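Side-chain contacts in cytochrome C (Marichromatium purpuratum 984, PDB 5LO9), which probably oxidises thiosulfate to tetrathionate, with the reverse reaction also possible, and carries electrons through covalently bound c-type hemes: residues Arg71-Pro74 with Val75-Ala78; Arg491-Ser495 with Pro496-Tyr500. All blocks are in the same frame, centred on the assembly; numbering follows the deposited sequence.

Overall arrangement
Both contacts are local, each made where the chain passes an end of a helix, but the ends differ. Interaction 1 starts helix 74-86 in the N-terminal cytochrome c region, with a threonine cap on a partly exposed side and a leucine-isoleucine pair on the buried side, beside a heme. Interaction 2 follows the end of helix 485-492 near the C-terminus, where a histidine, an aspartate and a tyrosine fold the departing chain on itself; its buried part is polar and aromatic, while Pro496 lies at the surface. The two share no element, their centres lie about 55 Å apart, and in interaction 2 the side chain of Asp498 stays about 11 Å from heme c.

Interaction 1: residues Arg71-Pro74 with Val75-Ala78; sequences RLTP and VDIA
Thr73 sits at the N-cap of helix 74-86, and its OG1 accepts the backbone N-H of Asp76 at 3.2 Å, the standard capping bond of a threonine. The hydroxyl reaches that N-H because it stands between the backbone N and the carbonyl carbon (chi1 61°), which turns it over the first helical turn. OG1 also lies 3.0 Å from Asp76 OD2, the carboxylate being carried back toward the cap by a CG that stands beside its own backbone N (chi1 -77°). Replacing the threonine by a valine would probably leave the Asp76 N-H without its side-chain acceptor and the start of the helix less firmly fixed.

Backbone bonds carry on from there. Ile77 N gives its hydrogen to Thr73 O at 2.9 Å, and Ala78 N does likewise to Pro74 O at 3.1 Å. Pro74 is at home in the first turn, where a residue without an N-H costs the helix no bond.

The apolar contact lies between Leu72 and Ile77. Leu72 CB meets Ile77 CG1 at 3.7 Å, and its CD1 comes nearly as close, while CD2 rests on Asp76 CB at 4.0 Å. Leu72 also touches heme c, and both it and Ile77 pack on Ile52 of helix 45-57.

The charge of Asp76 is shared outward: OD1 forms a salt bridge with Arg4 of helix 2-10. A carboxylate in the first turn should also be stabilised by the positive end of the helix dipole, so one residue probably serves both the helix start and the tie to helix 2-10.

Interaction 2: residues Arg491-Ser495 with Pro496-Tyr500; sequences RFHAS and PFDLY
Asp498 OD1 accepts a hydrogen bond from His493 ND1 at 2.5 Å, a His-carboxylate pair that joins the chain just after helix 485-492 to an Asx turn. In that turn Asp498 OD2 takes the N-H of Tyr500 at 3.1 Å. ND1 meets OD1 on the syn side but well out of the carboxylate plane; the carboxylate stands at 89° to the imidazole, yet its oxygen lies near the ring plane. Asp478 engages NE2, and with carboxylates at both nitrogens the imidazole is probably inclined to carry a positive charge.

Tyr500 covers one face of this ring in an offset stack, centroids 4.1 Å apart and planes at 12°. Its ring is placed there by CG lying anti to the backbone N (chi1 -174°), and CB adds a CH-pi contact over the same imidazole. The phenol OH goes on to Gln477.

A type I beta turn from Ser495 to Asp498, closed by a weak bond from Asp498 N to Ser495 O, brings the aspartate back to His493. Pro496 suits its second position, since its ring fixes phi near the value needed there. Ser495 adds an ST turn: its OG accepts Phe497 N at 3.1 Å, nearly straight.

Interaction 1: residues Arg71-Pro74 with Val75-Ala78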
loop_
_atom_site.group_PDB
_atom_site.type_symbol
_atom_site.label_atom_id
_atom_site.label_comp_id
_atom_site.label_asym_id
_atom_site.label_seq_id
_atom_site.Cartn_x
_atom_site.Cartn_y
_atom_site.Cartn_z
ATOM N N ARG A 71 21.647 -59.366 15.978
ATOM C CA ARG A 71 21.795 -60.658 15.342
ATOM C C ARG A 71 21.980 -60.582 13.835
ATOM O O ARG A 71 22.316 -61.596 13.227
ATOM C CB ARG A 71 20.590 -61.551 15.637
ATOM C CG ARG A 71 20.880 -62.571 16.700
ATOM C CD ARG A 71 19.629 -63.344 17.128
ATOM N NE ARG A 71 19.855 -64.189 18.305
ATOM C CZ ARG A 71 20.745 -65.183 18.363
ATOM N NH1 ARG A 71 21.514 -65.485 17.311
ATOM N NH2 ARG A 71 20.868 -65.883 19.485
ATOM N N LEU A 72 21.791 -59.426 13.217
ATOM C CA LEU A 72 21.950 -59.301 11.773
ATOM C C LEU A 72 23.428 -59.242 11.398
ATOM O O LEU A 72 24.255 -58.700 12.135
ATOM C CB LEU A 72 21.245 -58.035 11.262
ATOM C CG LEU A 72 19.740 -58.023 11.449
ATOM C CD1 LEU A 72 19.233 -56.677 11.024
ATOM C CD2 LEU A 72 19.056 -59.145 10.692
ATOM N N THR A 73 23.768 -59.849 10.270
ATOM C CA THR A 73 25.079 -59.623 9.684
ATOM C C THR A 73 24.999 -58.399 8.801
ATOM O O THR A 73 23.910 -57.961 8.441
ATOM C CB THR A 73 25.525 -60.833 8.866
ATOM O OG1 THR A 73 24.596 -61.069 7.790
ATOM C CG2 THR A 73 25.619 -62.072 9.737
ATOM N N PRO A 74 26.118 -57.797 8.473
ATOM C CA PRO A 74 26.083 -56.664 7.530
ATOM C C PRO A 74 25.338 -56.969 6.232
ATOM O O PRO A 74 24.503 -56.164 5.795
ATOM C CB PRO A 74 27.564 -56.390 7.283
ATOM C CG PRO A 74 28.229 -56.852 8.532
ATOM C CD PRO A 74 27.434 -58.016 9.049
ATOM N N VAL A 75 25.583 -58.136 5.627
ATOM C CA VAL A 75 24.873 -58.482 4.396
ATOM C C VAL A 75 23.370 -58.595 4.665
ATOM O O VAL A 75 22.553 -58.175 3.839
ATOM C CB VAL A 75 25.470 -59.772 3.768
ATOM C CG1 VAL A 75 25.364 -60.958 4.696
ATOM C CG2 VAL A 75 24.823 -60.099 2.480
ATOM N N ASP A 76 22.983 -59.139 5.828
ATOM C CA ASP A 76 21.568 -59.208 6.206
ATOM C C ASP A 76 20.953 -57.804 6.330
ATOM O O ASP A 76 19.822 -57.562 5.895
ATOM C CB ASP A 76 21.423 -59.981 7.529
ATOM C CG ASP A 76 21.547 -61.528 7.368
ATOM O OD1 ASP A 76 21.296 -62.053 6.258
ATOM O OD2 ASP A 76 21.866 -62.225 8.378
ATOM N N ILE A 77 21.673 -56.881 6.970
ATOM C CA ILE A 77 21.225 -55.493 7.134
ATOM C C ILE A 77 20.902 -54.881 5.776
ATOM O O ILE A 77 19.790 -54.398 5.523
ATOM C CB ILE A 77 22.305 -54.673 7.879
ATOM C CG1 ILE A 77 22.391 -55.081 9.355
ATOM C CG2 ILE A 77 22.042 -53.218 7.841
ATOM C CD1 ILE A 77 23.597 -54.521 10.085
ATOM N N ALA A 78 21.867 -54.910 4.868
ATOM C CA ALA A 78 21.631 -54.332 3.554
ATOM C C ALA A 78 20.457 -54.995 2.823
ATOM O O ALA A 78 19.669 -54.313 2.161
ATOM C CB ALA A 78 22.898 -54.438 2.763
#

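Interaction 2: residues Arg491-Ser495 with Pro496-Tyr500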
loop_
_atom_site.group_PDB
_atom_site.type_symbol
_atom_site.label_atom_id
_atom_site.label_comp_id
_atom_site.label_asym_id
_atom_site.label_seq_id
_atom_site.Cartn_x
_atom_site.Cartn_y
_atom_site.Cartn_z
ATOM N N ARG A 491 28.455 -1.597 -14.231
ATOM C CA ARG A 491 27.236 -0.830 -14.034
ATOM C C ARG A 491 26.413 -1.286 -12.844
ATOM O O ARG A 491 25.688 -0.478 -12.263
ATOM C CB ARG A 491 26.345 -0.941 -15.271
ATOM C CG ARG A 491 27.069 -0.632 -16.567
ATOM C CD ARG A 491 26.142 -0.248 -17.706
ATOM N NE ARG A 491 24.964 0.474 -17.254
ATOM C CZ ARG A 491 23.801 0.470 -17.894
ATOM N NH1 ARG A 491 23.649 -0.217 -19.031
ATOM N NH2 ARG A 491 22.792 1.167 -17.392
ATOM N N PHE A 492 26.411 -2.570 -12.530
ATOM C CA PHE A 492 25.477 -3.066 -11.539
ATOM C C PHE A 492 26.100 -3.841 -10.386
ATOM O O PHE A 492 25.371 -4.232 -9.465
ATOM C CB PHE A 492 24.453 -3.969 -12.213
ATOM C CG PHE A 492 23.715 -3.322 -13.335
ATOM C CD1 PHE A 492 22.742 -2.391 -13.100
ATOM C CD2 PHE A 492 23.961 -3.690 -14.632
ATOM C CE1 PHE A 492 22.057 -1.833 -14.124
ATOM C CE2 PHE A 492 23.255 -3.120 -15.656
ATOM C CZ PHE A 492 22.318 -2.187 -15.392
ATOM N N HIS A 493 27.414 -4.071 -10.397
ATOM C CA HIS A 493 28.023 -4.945 -9.408
ATOM C C HIS A 493 29.315 -4.371 -8.873
ATOM O O HIS A 493 30.216 -5.119 -8.457
ATOM C CB HIS A 493 28.273 -6.310 -10.004
ATOM C CG HIS A 493 27.030 -7.028 -10.423
ATOM N ND1 HIS A 493 26.258 -7.772 -9.547
ATOM C CD2 HIS A 493 26.437 -7.132 -11.635
ATOM C CE1 HIS A 493 25.254 -8.317 -10.216
ATOM N NE2 HIS A 493 25.337 -7.940 -11.483
ATOM N N ALA A 494 29.441 -3.052 -8.909
ATOM C CA ALA A 494 30.702 -2.416 -8.541
ATOM C C ALA A 494 30.738 -2.196 -7.026
ATOM O O ALA A 494 30.558 -1.092 -6.508
ATOM C CB ALA A 494 30.893 -1.131 -9.341
ATOM N N SER A 495 30.962 -3.294 -6.309
ATOM C CA SER A 495 31.089 -3.292 -4.858
ATOM C C SER A 495 32.112 -4.343 -4.436
ATOM O O SER A 495 32.260 -5.376 -5.109
ATOM C CB SER A 495 29.752 -3.588 -4.170
ATOM O OG SER A 495 29.960 -3.997 -2.815
ATOM N N PRO A 496 32.798 -4.142 -3.307
ATOM C CA PRO A 496 33.732 -5.186 -2.828
ATOM C C PRO A 496 33.023 -6.455 -2.354
ATOM O O PRO A 496 33.686 -7.482 -2.184
ATOM C CB PRO A 496 34.468 -4.503 -1.659
ATOM C CG PRO A 496 34.157 -2.987 -1.800
ATOM C CD PRO A 496 32.791 -2.942 -2.445
ATOM N N PHE A 497 31.703 -6.418 -2.141
ATOM C CA PHE A 497 30.948 -7.564 -1.655
ATOM C C PHE A 497 30.155 -8.254 -2.737
ATOM O O PHE A 497 29.255 -9.020 -2.412
ATOM C CB PHE A 497 29.982 -7.151 -0.549
ATOM C CG PHE A 497 30.642 -6.427 0.602
ATOM C CD1 PHE A 497 31.404 -7.117 1.529
ATOM C CD2 PHE A 497 30.488 -5.072 0.765
ATOM C CE1 PHE A 497 32.016 -6.459 2.568
ATOM C CE2 PHE A 497 31.100 -4.415 1.799
ATOM C CZ PHE A 497 31.858 -5.103 2.699
ATOM N N ASP A 498 30.431 -7.962 -4.003
ATOM C CA ASP A 498 29.712 -8.513 -5.158
ATOM C C ASP A 498 30.792 -9.180 -6.008
ATOM O O ASP A 498 31.693 -8.509 -6.528
ATOM C CB ASP A 498 28.937 -7.405 -5.921
ATOM C CG ASP A 498 27.888 -7.965 -6.884
ATOM O OD1 ASP A 498 26.765 -7.364 -7.097
ATOM O OD2 ASP A 498 28.219 -9.042 -7.427
ATOM N N LEU A 499 30.715 -10.495 -6.147
ATOM C CA LEU A 499 31.749 -11.223 -6.867
ATOM C C LEU A 499 31.434 -11.384 -8.338
ATOM O O LEU A 499 32.212 -12.019 -9.049
ATOM C CB LEU A 499 31.983 -12.610 -6.260
ATOM C CG LEU A 499 32.199 -12.688 -4.752
ATOM C CD1 LEU A 499 32.527 -14.133 -4.313
ATOM C CD2 LEU A 499 33.247 -11.732 -4.318
ATOM N N TYR A 500 30.317 -10.837 -8.807
ATOM C CA TYR A 500 30.006 -10.878 -10.228
ATOM C C TYR A 500 31.135 -10.208 -10.995
ATOM O O TYR A 500 31.557 -9.096 -10.657
ATOM C CB TYR A 500 28.664 -10.180 -10.490
ATOM C CG TYR A 500 28.161 -10.268 -11.911
ATOM C CD1 TYR A 500 27.198 -11.213 -12.264
ATOM C CD2 TYR A 500 28.660 -9.435 -12.913
ATOM C CE1 TYR A 500 26.714 -11.308 -13.592
ATOM C CE2 TYR A 500 28.175 -9.512 -14.240
ATOM C CZ TYR A 500 27.206 -10.450 -14.573
ATOM O OH TYR A 500 26.735 -10.556 -15.874
#